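Long-range contacts in DNA mismatch repair protein MutL (Aquifex aeolicus VF5, PDB 6LZJ), which probably couples ATP binding and hydrolysis by its GHKL-type ATPase region to the signalling steps of DNA mismatch repair: residues L46-D51 against E136-D141; N52-H57 against R106-K111; E14-V19 against G42-I47; V235-R240 against A265-F270. All blocks are in the same frame, centred on the assembly; numbering follows the deposited sequence.

Contact 1 of 4, residues L46-D51 against E136-D141; sequences LIRVKD and EVEVRD. With ACP (phosphomethylphosphonic acid adenylate ester), chain C.
Ile47 and Val139 form an antiparallel hydrogen-bonded pair: Ile47 N gives its hydrogen to Val139 O at 2.8 Å, and Val139 N returns the bond to Ile47 O at 2.7 Å. Val49 and Val137 repeat the exchange two residues on, and between the two pairs the non-hydrogen-bonded pair Arg48-Glu138 brings the CA-H of Arg48 against Val137 O and that of Glu138 against Ile47 O. Charged side chains dominate the face that carries Arg48, Lys50, Glu136 and Glu138, with Leu46 and Arg140 at one end. Arg48 NH1 bridges to Glu136 OE1 at 3.1 Å, the guanidinium and carboxylate planes standing nearly perpendicular (85°). A bend in the arginine chain (chi3 51°) turns its end off the straight line, and the same group also reaches Glu36 and Glu38 of the next strand; Glu136 and Glu138 in turn both meet Arg104, so alternating charges run across four strands. A methionine in place of Arg48 would probably leave Glu136 OE1 without its positive mate and break this row at its middle. Carbon contacts add to both faces. Arg48 CG lies beside Glu138 CG at 3.7 Å, and Leu46 CD1 and CD2 lie over one face of the Arg140 guanidinium; on the other face of the sheet, where Ile47 and Val49 meet helix 16-29, Ile47 CB lies 4.2 Å from Val139 CB. At the strand end Asp51 OD2 accepts a 2.8 Å bond from N6 of the ATP analogue, the adenine-reading aspartate characteristic of the GHKL (Bergerat) ATPase fold.

Contact 2 of 4, residues N52-H57 against R106-K111; sequences NGTGIH and RFFQEK. With ACP (phosphomethylphosphonic acid adenylate ester), chain C.
Thr54 O is gripped from several directions by the turn at Phe107-Phe108. Phe108 N donates a 2.9 Å hydrogen bond to it, bent to 146° at the hydrogen; Phe107 CA adds a longer CA-H contact, and the edge of the Phe108 ring, through CD1, lies at 3.5 Å. Thr54 and Gly55 belong to the Asp-x-Gly-x-Gly motif of GHKL ATPases, which begins at Asp51 and passes beside the adenine. Gly55 has a positive phi, and a side chain there would collide with Arg106 O; the bare CA instead offers its hydrogen to that oxygen at 3.6 Å. The following residue, Ile56, turns from the contact and lays CG1 against the base, 3.5 Å from N3 of the nucleotide. The Phe107 ring is touched on both faces: Phe108 CD1 lies over one, toward the rim, and His57 CB over the centre of the other, 4.0 Å from the ring centroid. With its CG anti to the backbone N (chi1 -174°), the histidine continues past the rim and sends its edge toward the same face, an offset edge-to-face pair with the two ring planes 64° apart. His57 is also the N-cap of helix 58-61, its ND1 accepting from Glu59 N. The type I turn from Phe107 to Glu110 is braced by Arg106 NE, which bonds to Glu110 O while its NH1 holds Met131 O. Glu110 bends its chain back toward the histidine, bringing OE1 to 3.2 Å from His57 NE2 at an angle too poor for a hydrogen bond.

Contact 3 of 4, residues E14-V19 against G42-I47; sequences ESPVDV and GGKRLI
Pro16 and Val19, on the first turn of helix 16-29, close over Ile47 and the glycine loop that leads into strand 46-51, a helix-on-sheet joint of the GHKL alpha/beta sandwich. The tight part is wholly apolar in its side chains. Ile47, with CG1 anti to its carbonyl carbon (chi1 -58°), pushes CD1 into the notch between the two helix residues, 3.7 Å from Pro16 CB and 3.6 Å from Val19 CB. Val19 CG1 runs on to Ile47 CG2 at 4.0 Å, so both isoleucine branches are engaged. The proline ring rests its CG on the loop backbone, 3.6 Å from Gly43 C. A side chain at Gly43 would strike Pro16 CB and the preceding carbonyl, which explains how closely the ring can approach. Ser15, just before it, is the N-cap of the helix. The outer side is looser. The Lys44 side chain comes no nearer to Pro16 than CG to CG at 4.4 Å, then leads its extended chain away to a salt bridge between NZ and Glu156. Beyond it Arg45 and Leu46 both face Val40 as a classic beta bulge, with Arg45 exposed, and at the other end Glu14 lies in solvent, its backbone N held by Asp18 OD2. Inside, Gly42 O is buried by the proline, 3.5 Å from Pro16 CB, and has no hydrogen-bonding partner in the model.

Contact 4 of 4, residues V235-R240 against A265-F270; sequences VFINKR and AELPPF
Ala265 and Asn238, followed by Leu267, bury the most surface here. The backbone of Ala265 is held at both ends: its N donates to Phe236 O at 2.6 Å, almost straight on the carbonyl axis, and its O accepts from Asn238 N at 2.6 Å, a bond bent at the hydrogen, while also meeting the CA-H of Ile237. Its methyl lies on the same side of the sheet as Ile237, whose CG1 comes to 4.2 Å, and Phe291 packs there too. Ile237 and Ala265 thus pair as parallel neighbours where strands 232-237 and 260-266 end, the chain between them passing through helix 245-254. This sheet lies in the region of MutL that belongs to the ribosomal S5-like superfamily. Strand 232-237 then reverses through a type II' turn from Ile237 to Arg240. Asn238 occupies its second position, with a phi of 57°, and from there carries the pairing past the strands with its side chain. CG, lying anti to the carbonyl carbon (chi1 -68°), sets the carboxamide alongside Leu267: OD1 takes a weak bond from Leu267 N at 3.3 Å, and ND2 gives a weak one to Leu267 O at 3.4 Å. A valine at Asn238 would probably leave both backbone groups of Leu267 without these partners and sit poorly at the positive phi, freeing the chain before Pro268 to shift. Leu267 adds an apolar touch, CD1 to Ile237 CG2 at 4.2 Å, and its side chain also rests on Ile218.

Overall arrangement
Contacts 1 and 3 share Leu46 and Ile47 and sit about 9 Å apart between centres: contact 1 joins two strands of the eight-stranded sheet, contact 3 seats the start of helix 16-29 on it. Contact 3 is the buried one, carried by apolar side chains, whereas contact 1 mixes a backbone ladder with charges on its partly exposed face. Contact 2, nested within the loop that contact 1 closes, joins two more exposed loops through aromatic rings and one backbone bond; both touch the nucleotide. Contact 4 belongs to the other sheet, about 31 Å from contact 1 between centres, and replaces antiparallel pairing with a short parallel one extended by an amide.

Contact 1 of 4, residues L46-D51 against E136-D141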
# COMPACT_ATOMS: atom_id res chain seq x y z
N LEU A 46 -15.45 -7.09 -1.06
CA LEU A 46 -14.89 -6.66 0.22
C LEU A 46 -13.46 -6.16 0.10
O LEU A 46 -12.61 -6.78 -0.54
CB LEU A 46 -14.90 -7.81 1.22
CG LEU A 46 -14.11 -7.55 2.51
CD1 LEU A 46 -14.78 -6.54 3.35
CD2 LEU A 46 -13.98 -8.85 3.27
N ILE A 47 -13.16 -5.08 0.82
CA ILE A 47 -11.80 -4.66 1.09
C ILE A 47 -11.67 -4.60 2.60
O ILE A 47 -12.42 -3.86 3.24
CB ILE A 47 -11.51 -3.28 0.49
CG1 ILE A 47 -11.74 -3.25 -1.04
CG2 ILE A 47 -10.10 -2.76 0.90
CD1 ILE A 47 -12.04 -1.82 -1.50
N ARG A 48 -10.74 -5.37 3.17
CA ARG A 48 -10.46 -5.30 4.60
C ARG A 48 -8.99 -4.96 4.83
O ARG A 48 -8.10 -5.60 4.25
CB ARG A 48 -10.86 -6.61 5.30
CG ARG A 48 -10.67 -6.60 6.80
CD ARG A 48 -11.09 -7.91 7.47
NE ARG A 48 -10.47 -9.06 6.81
CZ ARG A 48 -9.29 -9.57 7.15
NH1 ARG A 48 -8.61 -9.03 8.15
NH2 ARG A 48 -8.79 -10.60 6.49
N VAL A 49 -8.74 -3.99 5.71
CA VAL A 49 -7.38 -3.67 6.13
C VAL A 49 -7.27 -3.66 7.65
O VAL A 49 -7.99 -2.91 8.34
CB VAL A 49 -6.90 -2.32 5.57
CG1 VAL A 49 -5.50 -1.95 6.16
CG2 VAL A 49 -6.87 -2.43 4.08
N LYS A 50 -6.35 -4.46 8.16
CA LYS A 50 -6.17 -4.67 9.59
C LYS A 50 -4.75 -4.34 9.95
O LYS A 50 -3.79 -4.75 9.28
CB LYS A 50 -6.46 -6.11 9.98
CG LYS A 50 -6.21 -6.45 11.45
CD LYS A 50 -6.37 -7.97 11.53
CE LYS A 50 -6.43 -8.55 12.97
NZ LYS A 50 -5.05 -8.66 13.51
N ASP A 51 -4.62 -3.61 11.04
CA ASP A 51 -3.29 -3.24 11.46
C ASP A 51 -3.17 -3.37 12.96
O ASP A 51 -4.16 -3.46 13.71
CB ASP A 51 -2.91 -1.79 10.98
CG ASP A 51 -3.71 -0.71 11.66
OD1 ASP A 51 -3.64 -0.63 12.90
OD2 ASP A 51 -4.38 0.06 10.96
N GLU A 136 -9.24 -2.08 12.35
CA GLU A 136 -9.62 -2.93 11.23
C GLU A 136 -10.76 -2.25 10.49
O GLU A 136 -11.77 -1.89 11.10
CB GLU A 136 -10.02 -4.31 11.72
CG GLU A 136 -10.41 -5.24 10.56
CD GLU A 136 -10.53 -6.68 11.07
OE1 GLU A 136 -9.86 -7.55 10.51
OE2 GLU A 136 -11.21 -6.85 12.11
N VAL A 137 -10.59 -2.02 9.19
CA VAL A 137 -11.60 -1.36 8.38
C VAL A 137 -12.09 -2.32 7.31
O VAL A 137 -11.28 -3.00 6.67
CB VAL A 137 -11.02 -0.08 7.74
CG1 VAL A 137 -12.14 0.70 7.03
CG2 VAL A 137 -10.30 0.76 8.81
N GLU A 138 -13.43 -2.36 7.12
CA GLU A 138 -14.07 -3.26 6.16
C GLU A 138 -14.96 -2.43 5.26
O GLU A 138 -15.86 -1.72 5.73
CB GLU A 138 -14.89 -4.33 6.88
CG GLU A 138 -14.00 -5.22 7.71
CD GLU A 138 -14.72 -6.37 8.38
OE1 GLU A 138 -15.90 -6.65 8.04
OE2 GLU A 138 -14.07 -6.99 9.23
N VAL A 139 -14.68 -2.51 3.96
CA VAL A 139 -15.35 -1.68 2.97
C VAL A 139 -16.03 -2.66 2.01
O VAL A 139 -15.35 -3.40 1.30
CB VAL A 139 -14.37 -0.79 2.21
CG1 VAL A 139 -15.10 0.03 1.16
CG2 VAL A 139 -13.68 0.16 3.18
N ARG A 140 -17.37 -2.70 2.05
CA ARG A 140 -18.12 -3.67 1.28
C ARG A 140 -18.98 -2.97 0.24
O ARG A 140 -19.48 -1.85 0.45
CB ARG A 140 -19.05 -4.53 2.18
CG ARG A 140 -18.29 -5.52 3.01
CD ARG A 140 -19.26 -6.50 3.66
NE ARG A 140 -18.52 -7.63 4.23
CZ ARG A 140 -18.22 -8.75 3.57
NH1 ARG A 140 -18.61 -8.91 2.31
NH2 ARG A 140 -17.53 -9.71 4.18
N ASP A 141 -19.15 -3.69 -0.88
CA ASP A 141 -20.07 -3.33 -1.94
C ASP A 141 -19.78 -1.93 -2.45
O ASP A 141 -20.66 -1.09 -2.51
CB ASP A 141 -21.53 -3.47 -1.49
CG ASP A 141 -21.90 -4.93 -1.23
OD1 ASP A 141 -21.18 -5.82 -1.74
OD2 ASP A 141 -22.90 -5.19 -0.52
PG ACP C . -5.45 12.10 4.47
O1G ACP C . -5.79 10.65 4.54
O2G ACP C . -6.50 12.86 3.51
O3G ACP C . -3.91 12.37 4.06
PB ACP C . -6.14 11.63 7.31
O1B ACP C . -5.27 10.45 7.34
O2B ACP C . -5.91 12.50 8.64
C3B ACP C . -5.65 12.85 6.09
PA ACP C . -8.42 9.95 7.16
O1A ACP C . -7.58 9.07 6.25
O2A ACP C . -9.85 10.19 6.75
O3A ACP C . -7.72 11.42 7.20
O5' ACP C . -8.28 9.42 8.66
C5' ACP C . -8.81 10.32 9.63
C4' ACP C . -8.15 10.06 10.97
O4' ACP C . -8.51 8.76 11.42
C3' ACP C . -6.64 10.04 10.94
O3' ACP C . -6.10 11.36 11.08
C2' ACP C . -6.30 9.19 12.13
O2' ACP C . -6.35 10.03 13.31
C1' ACP C . -7.49 8.25 12.25
N9 ACP C . -7.17 6.92 11.67
C8 ACP C . -7.69 6.45 10.53
N7 ACP C . -7.23 5.20 10.30
C5 ACP C . -6.44 4.88 11.33
C6 ACP C . -5.68 3.69 11.73
N6 ACP C . -5.64 2.59 10.91
N1 ACP C . -4.99 3.74 12.87
C2 ACP C . -5.03 4.83 13.68
N3 ACP C . -5.69 5.95 13.40
C4 ACP C . -6.43 6.01 12.25

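Contact 2 of 4, residues N52-H57 against R106-K111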
# COMPACT_ATOMS: atom_id res chain seq x y z
N ASN A 52 -1.92 -3.39 13.39
CA ASN A 52 -1.56 -3.43 14.81
C ASN A 52 -1.04 -2.09 15.33
O ASN A 52 -0.20 -2.09 16.22
CB ASN A 52 -0.59 -4.57 15.10
CG ASN A 52 0.74 -4.36 14.46
OD1 ASN A 52 0.89 -3.49 13.61
ND2 ASN A 52 1.74 -5.14 14.89
N GLY A 53 -1.37 -0.98 14.67
CA GLY A 53 -0.96 0.32 15.19
C GLY A 53 -1.70 0.76 16.45
O GLY A 53 -2.43 -0.02 17.06
N THR A 54 -1.55 2.03 16.82
CA THR A 54 -1.97 2.50 18.13
C THR A 54 -3.48 2.60 18.30
O THR A 54 -3.94 2.86 19.42
CB THR A 54 -1.32 3.86 18.43
OG1 THR A 54 -1.45 4.72 17.28
CG2 THR A 54 0.14 3.67 18.75
N GLY A 55 -4.25 2.43 17.24
CA GLY A 55 -5.68 2.53 17.30
C GLY A 55 -6.22 3.94 17.48
O GLY A 55 -5.50 4.95 17.45
N ILE A 56 -7.54 3.99 17.64
CA ILE A 56 -8.29 5.23 17.78
C ILE A 56 -9.03 5.14 19.10
O ILE A 56 -9.64 4.11 19.39
CB ILE A 56 -9.27 5.42 16.60
CG1 ILE A 56 -8.53 5.27 15.26
CG2 ILE A 56 -9.94 6.78 16.65
CD1 ILE A 56 -9.44 4.90 14.08
N HIS A 57 -8.96 6.21 19.91
CA HIS A 57 -9.67 6.23 21.18
C HIS A 57 -11.17 6.14 20.93
O HIS A 57 -11.66 6.65 19.92
CB HIS A 57 -9.35 7.51 21.97
CG HIS A 57 -9.93 7.53 23.35
ND1 HIS A 57 -11.27 7.73 23.59
CD2 HIS A 57 -9.35 7.37 24.56
CE1 HIS A 57 -11.49 7.70 24.89
NE2 HIS A 57 -10.34 7.47 25.50
N ARG A 106 -9.27 -0.43 18.56
CA ARG A 106 -8.98 -0.49 19.98
C ARG A 106 -7.73 0.34 20.22
O ARG A 106 -6.66 0.06 19.66
CB ARG A 106 -8.82 -1.91 20.48
CG ARG A 106 -8.53 -1.98 21.97
CD ARG A 106 -8.27 -3.42 22.33
NE ARG A 106 -7.51 -3.52 23.57
CZ ARG A 106 -7.12 -4.69 24.04
NH1 ARG A 106 -7.45 -5.78 23.36
NH2 ARG A 106 -6.40 -4.76 25.16
N PHE A 107 -7.89 1.37 21.03
CA PHE A 107 -6.82 2.28 21.37
C PHE A 107 -5.83 1.58 22.29
O PHE A 107 -6.22 0.78 23.15
CB PHE A 107 -7.45 3.51 22.02
CG PHE A 107 -6.55 4.70 22.16
CD1 PHE A 107 -5.91 5.25 21.06
CD2 PHE A 107 -6.44 5.32 23.38
CE1 PHE A 107 -5.12 6.38 21.20
CE2 PHE A 107 -5.64 6.45 23.54
CZ PHE A 107 -4.98 6.97 22.44
N PHE A 108 -4.54 1.86 22.10
CA PHE A 108 -3.53 1.19 22.90
C PHE A 108 -3.76 1.39 24.40
O PHE A 108 -3.30 0.56 25.19
CB PHE A 108 -2.14 1.67 22.50
CG PHE A 108 -1.81 3.07 22.96
CD1 PHE A 108 -2.17 4.16 22.18
CD2 PHE A 108 -1.13 3.27 24.14
CE1 PHE A 108 -1.86 5.44 22.58
CE2 PHE A 108 -0.79 4.56 24.56
CZ PHE A 108 -1.17 5.65 23.78
N GLN A 109 -4.50 2.43 24.81
CA GLN A 109 -4.79 2.65 26.23
C GLN A 109 -6.07 1.96 26.72
O GLN A 109 -6.34 1.99 27.93
CB GLN A 109 -4.89 4.16 26.53
CG GLN A 109 -3.66 4.93 26.11
CD GLN A 109 -3.62 6.37 26.60
OE1 GLN A 109 -4.64 7.05 26.70
NE2 GLN A 109 -2.42 6.84 26.91
N GLU A 110 -6.84 1.31 25.84
CA GLU A 110 -8.14 0.76 26.18
C GLU A 110 -8.13 -0.76 26.16
O GLU A 110 -7.35 -1.39 25.43
CB GLU A 110 -9.22 1.26 25.22
CG GLU A 110 -9.43 2.75 25.23
CD GLU A 110 -10.11 3.24 26.50
OE1 GLU A 110 -10.14 4.47 26.70
OE2 GLU A 110 -10.61 2.40 27.29
N LYS A 111 -8.99 -1.36 27.00
CA LYS A 111 -9.13 -2.82 26.99
C LYS A 111 -10.06 -3.31 25.89
O LYS A 111 -9.92 -4.45 25.42
CB LYS A 111 -9.65 -3.31 28.33
CG LYS A 111 -8.78 -2.94 29.50
CD LYS A 111 -9.33 -3.49 30.78
CE LYS A 111 -8.27 -3.45 31.87
NZ LYS A 111 -7.01 -4.09 31.37
PG ACP C . -5.45 12.10 4.47
O1G ACP C . -5.79 10.65 4.54
O2G ACP C . -6.50 12.86 3.51
O3G ACP C . -3.91 12.37 4.06
PB ACP C . -6.14 11.63 7.31
O1B ACP C . -5.27 10.45 7.34
O2B ACP C . -5.91 12.50 8.64
C3B ACP C . -5.65 12.85 6.09
PA ACP C . -8.42 9.95 7.16
O1A ACP C . -7.58 9.07 6.25
O2A ACP C . -9.85 10.19 6.75
O3A ACP C . -7.72 11.42 7.20
O5' ACP C . -8.28 9.42 8.66
C5' ACP C . -8.81 10.32 9.63
C4' ACP C . -8.15 10.06 10.97
O4' ACP C . -8.51 8.76 11.42
C3' ACP C . -6.64 10.04 10.94
O3' ACP C . -6.10 11.36 11.08
C2' ACP C . -6.30 9.19 12.13
O2' ACP C . -6.35 10.03 13.31
C1' ACP C . -7.49 8.25 12.25
N9 ACP C . -7.17 6.92 11.67
C8 ACP C . -7.69 6.45 10.53
N7 ACP C . -7.23 5.20 10.30
C5 ACP C . -6.44 4.88 11.33
C6 ACP C . -5.68 3.69 11.73
N6 ACP C . -5.64 2.59 10.91
N1 ACP C . -4.99 3.74 12.87
C2 ACP C . -5.03 4.83 13.68
N3 ACP C . -5.69 5.95 13.40
C4 ACP C . -6.43 6.01 12.25

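Contact 3 of 4, residues E14-V19 against G42-I47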
# COMPACT_ATOMS: atom_id res chain seq x y z
N GLU A 14 -11.87 6.11 -6.94
CA GLU A 14 -12.43 5.57 -8.17
C GLU A 14 -12.51 4.06 -8.25
O GLU A 14 -13.21 3.53 -9.11
CB GLU A 14 -11.60 6.09 -9.34
CG GLU A 14 -11.36 7.57 -9.13
CD GLU A 14 -10.58 8.21 -10.28
OE1 GLU A 14 -9.39 7.87 -10.46
OE2 GLU A 14 -11.19 9.01 -11.00
N SER A 15 -11.77 3.34 -7.43
CA SER A 15 -11.74 1.89 -7.57
C SER A 15 -11.19 1.30 -6.29
O SER A 15 -10.71 2.03 -5.41
CB SER A 15 -10.91 1.46 -8.81
OG SER A 15 -9.52 1.59 -8.60
N PRO A 16 -11.25 -0.03 -6.14
CA PRO A 16 -10.80 -0.63 -4.88
C PRO A 16 -9.35 -0.34 -4.54
O PRO A 16 -9.03 -0.22 -3.36
CB PRO A 16 -11.05 -2.13 -5.09
CG PRO A 16 -12.27 -2.13 -6.03
CD PRO A 16 -11.98 -1.00 -6.99
N VAL A 17 -8.45 -0.19 -5.53
CA VAL A 17 -7.06 0.07 -5.15
C VAL A 17 -6.91 1.41 -4.44
O VAL A 17 -6.06 1.56 -3.55
CB VAL A 17 -6.12 -0.01 -6.37
CG1 VAL A 17 -6.36 1.11 -7.39
CG2 VAL A 17 -4.62 0.00 -5.86
N ASP A 18 -7.71 2.41 -4.82
CA ASP A 18 -7.71 3.70 -4.14
C ASP A 18 -8.09 3.54 -2.67
O ASP A 18 -7.57 4.25 -1.79
CB ASP A 18 -8.69 4.66 -4.80
CG ASP A 18 -8.28 5.02 -6.21
OD1 ASP A 18 -7.07 4.94 -6.52
OD2 ASP A 18 -9.18 5.34 -7.00
N VAL A 19 -9.06 2.66 -2.41
CA VAL A 19 -9.48 2.40 -1.03
C VAL A 19 -8.34 1.77 -0.25
O VAL A 19 -8.00 2.19 0.87
CB VAL A 19 -10.73 1.51 -1.01
CG1 VAL A 19 -11.06 1.12 0.45
CG2 VAL A 19 -11.91 2.25 -1.64
N GLY A 42 -11.92 -8.78 -6.25
CA GLY A 42 -11.01 -7.72 -6.60
C GLY A 42 -11.11 -6.50 -5.72
O GLY A 42 -10.56 -5.44 -6.05
N GLY A 43 -11.78 -6.63 -4.57
CA GLY A 43 -12.13 -5.47 -3.77
C GLY A 43 -13.51 -4.93 -4.07
O GLY A 43 -13.97 -4.02 -3.38
N LYS A 44 -14.19 -5.45 -5.08
CA LYS A 44 -15.51 -4.93 -5.38
C LYS A 44 -16.52 -5.38 -4.35
O LYS A 44 -17.49 -4.67 -4.09
CB LYS A 44 -15.99 -5.40 -6.74
CG LYS A 44 -15.21 -4.89 -7.89
CD LYS A 44 -15.77 -5.55 -9.12
CE LYS A 44 -15.14 -5.02 -10.35
NZ LYS A 44 -15.90 -5.46 -11.53
N ARG A 45 -16.34 -6.58 -3.81
CA ARG A 45 -17.19 -7.14 -2.78
C ARG A 45 -16.70 -6.76 -1.39
O ARG A 45 -17.48 -6.24 -0.58
CB ARG A 45 -17.32 -8.66 -2.95
CG ARG A 45 -18.19 -9.27 -1.92
CD ARG A 45 -18.80 -10.61 -2.32
NE ARG A 45 -19.73 -11.03 -1.28
CZ ARG A 45 -20.94 -10.51 -1.12
NH1 ARG A 45 -21.72 -10.92 -0.13
NH2 ARG A 45 -21.37 -9.56 -1.94
N LEU A 46 -15.45 -7.09 -1.06
CA LEU A 46 -14.89 -6.66 0.22
C LEU A 46 -13.46 -6.16 0.10
O LEU A 46 -12.61 -6.78 -0.54
CB LEU A 46 -14.90 -7.81 1.22
CG LEU A 46 -14.11 -7.55 2.51
CD1 LEU A 46 -14.78 -6.54 3.35
CD2 LEU A 46 -13.98 -8.85 3.27
N ILE A 47 -13.16 -5.08 0.82
CA ILE A 47 -11.80 -4.66 1.09
C ILE A 47 -11.67 -4.60 2.60
O ILE A 47 -12.42 -3.86 3.24
CB ILE A 47 -11.51 -3.28 0.49
CG1 ILE A 47 -11.74 -3.25 -1.04
CG2 ILE A 47 -10.10 -2.76 0.90
CD1 ILE A 47 -12.04 -1.82 -1.50

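Contact 4 of 4, residues V235-R240 against A265-F270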
# COMPACT_ATOMS: atom_id res chain seq x y z
N VAL A 235 10.99 3.42 -9.14
CA VAL A 235 11.66 4.65 -8.71
C VAL A 235 10.93 5.20 -7.50
O VAL A 235 9.72 5.44 -7.53
CB VAL A 235 11.70 5.73 -9.82
CG1 VAL A 235 12.42 6.97 -9.30
CG2 VAL A 235 12.40 5.20 -11.04
N PHE A 236 11.69 5.43 -6.43
CA PHE A 236 11.20 6.04 -5.21
C PHE A 236 12.06 7.28 -4.96
O PHE A 236 13.29 7.17 -4.89
CB PHE A 236 11.28 5.04 -4.06
CG PHE A 236 10.46 3.81 -4.28
CD1 PHE A 236 9.09 3.83 -4.05
CD2 PHE A 236 11.04 2.63 -4.74
CE1 PHE A 236 8.32 2.71 -4.27
CE2 PHE A 236 10.27 1.49 -4.95
CZ PHE A 236 8.90 1.53 -4.71
N ILE A 237 11.42 8.44 -4.86
CA ILE A 237 12.11 9.69 -4.57
C ILE A 237 11.68 10.16 -3.19
O ILE A 237 10.48 10.32 -2.93
CB ILE A 237 11.85 10.75 -5.65
CG1 ILE A 237 12.26 10.19 -7.01
CG2 ILE A 237 12.66 12.01 -5.34
CD1 ILE A 237 12.34 11.20 -8.11
N ASN A 238 12.66 10.36 -2.32
CA ASN A 238 12.44 10.46 -0.89
C ASN A 238 11.74 9.18 -0.44
O ASN A 238 12.37 8.12 -0.51
CB ASN A 238 11.72 11.76 -0.54
CG ASN A 238 12.59 12.98 -0.80
OD1 ASN A 238 13.29 13.05 -1.82
ND2 ASN A 238 12.58 13.93 0.13
N LYS A 239 10.51 9.21 0.06
CA LYS A 239 9.85 7.94 0.36
C LYS A 239 8.75 7.53 -0.62
O LYS A 239 8.06 6.53 -0.38
CB LYS A 239 9.37 7.93 1.81
CG LYS A 239 10.52 7.60 2.76
CD LYS A 239 10.04 6.99 4.07
CE LYS A 239 9.37 5.64 3.84
NZ LYS A 239 8.83 5.09 5.12
N ARG A 240 8.56 8.26 -1.73
CA ARG A 240 7.31 8.02 -2.44
C ARG A 240 7.52 7.40 -3.82
O ARG A 240 8.51 7.70 -4.51
CB ARG A 240 6.55 9.35 -2.61
CG ARG A 240 7.01 10.41 -1.64
CD ARG A 240 6.23 11.70 -1.81
NE ARG A 240 6.58 12.69 -0.79
CZ ARG A 240 7.48 13.66 -0.95
NH1 ARG A 240 8.14 13.78 -2.10
NH2 ARG A 240 7.73 14.51 0.04
N ALA A 265 15.88 7.21 -4.46
CA ALA A 265 16.53 8.50 -4.61
C ALA A 265 16.12 9.38 -3.44
O ALA A 265 14.95 9.42 -3.07
CB ALA A 265 16.14 9.14 -5.95
N GLU A 266 17.10 10.07 -2.86
CA GLU A 266 16.84 11.10 -1.87
C GLU A 266 17.37 12.43 -2.39
O GLU A 266 18.52 12.51 -2.84
CB GLU A 266 17.46 10.77 -0.52
CG GLU A 266 16.50 11.03 0.63
CD GLU A 266 17.20 11.41 1.91
OE1 GLU A 266 18.31 11.99 1.85
OE2 GLU A 266 16.65 11.11 2.99
N LEU A 267 16.54 13.46 -2.33
CA LEU A 267 16.87 14.80 -2.77
C LEU A 267 16.37 15.79 -1.73
O LEU A 267 15.37 15.51 -1.04
CB LEU A 267 16.21 15.14 -4.12
CG LEU A 267 16.32 14.27 -5.36
CD1 LEU A 267 15.50 14.91 -6.48
CD2 LEU A 267 17.74 14.11 -5.80
N PRO A 268 17.02 16.94 -1.60
CA PRO A 268 16.39 18.06 -0.89
C PRO A 268 15.16 18.51 -1.66
O PRO A 268 14.97 18.10 -2.81
CB PRO A 268 17.48 19.14 -0.88
CG PRO A 268 18.66 18.57 -1.62
CD PRO A 268 18.19 17.37 -2.38
N PRO A 269 14.31 19.36 -1.08
CA PRO A 269 13.10 19.78 -1.81
C PRO A 269 13.44 20.53 -3.09
O PRO A 269 13.37 21.76 -3.15
CB PRO A 269 12.38 20.67 -0.80
CG PRO A 269 12.78 20.10 0.53
CD PRO A 269 14.22 19.67 0.36
N PHE A 270 13.84 19.75 -4.10
CA PHE A 270 14.18 20.18 -5.46
C PHE A 270 13.62 21.53 -5.88
O PHE A 270 14.34 22.53 -5.84
CB PHE A 270 13.72 19.11 -6.48
CG PHE A 270 12.22 18.97 -6.63
CD1 PHE A 270 11.35 19.20 -5.57
CD2 PHE A 270 11.67 18.60 -7.85
CE1 PHE A 270 9.97 19.07 -5.73
CE2 PHE A 270 10.29 18.45 -8.01
CZ PHE A 270 9.45 18.70 -6.95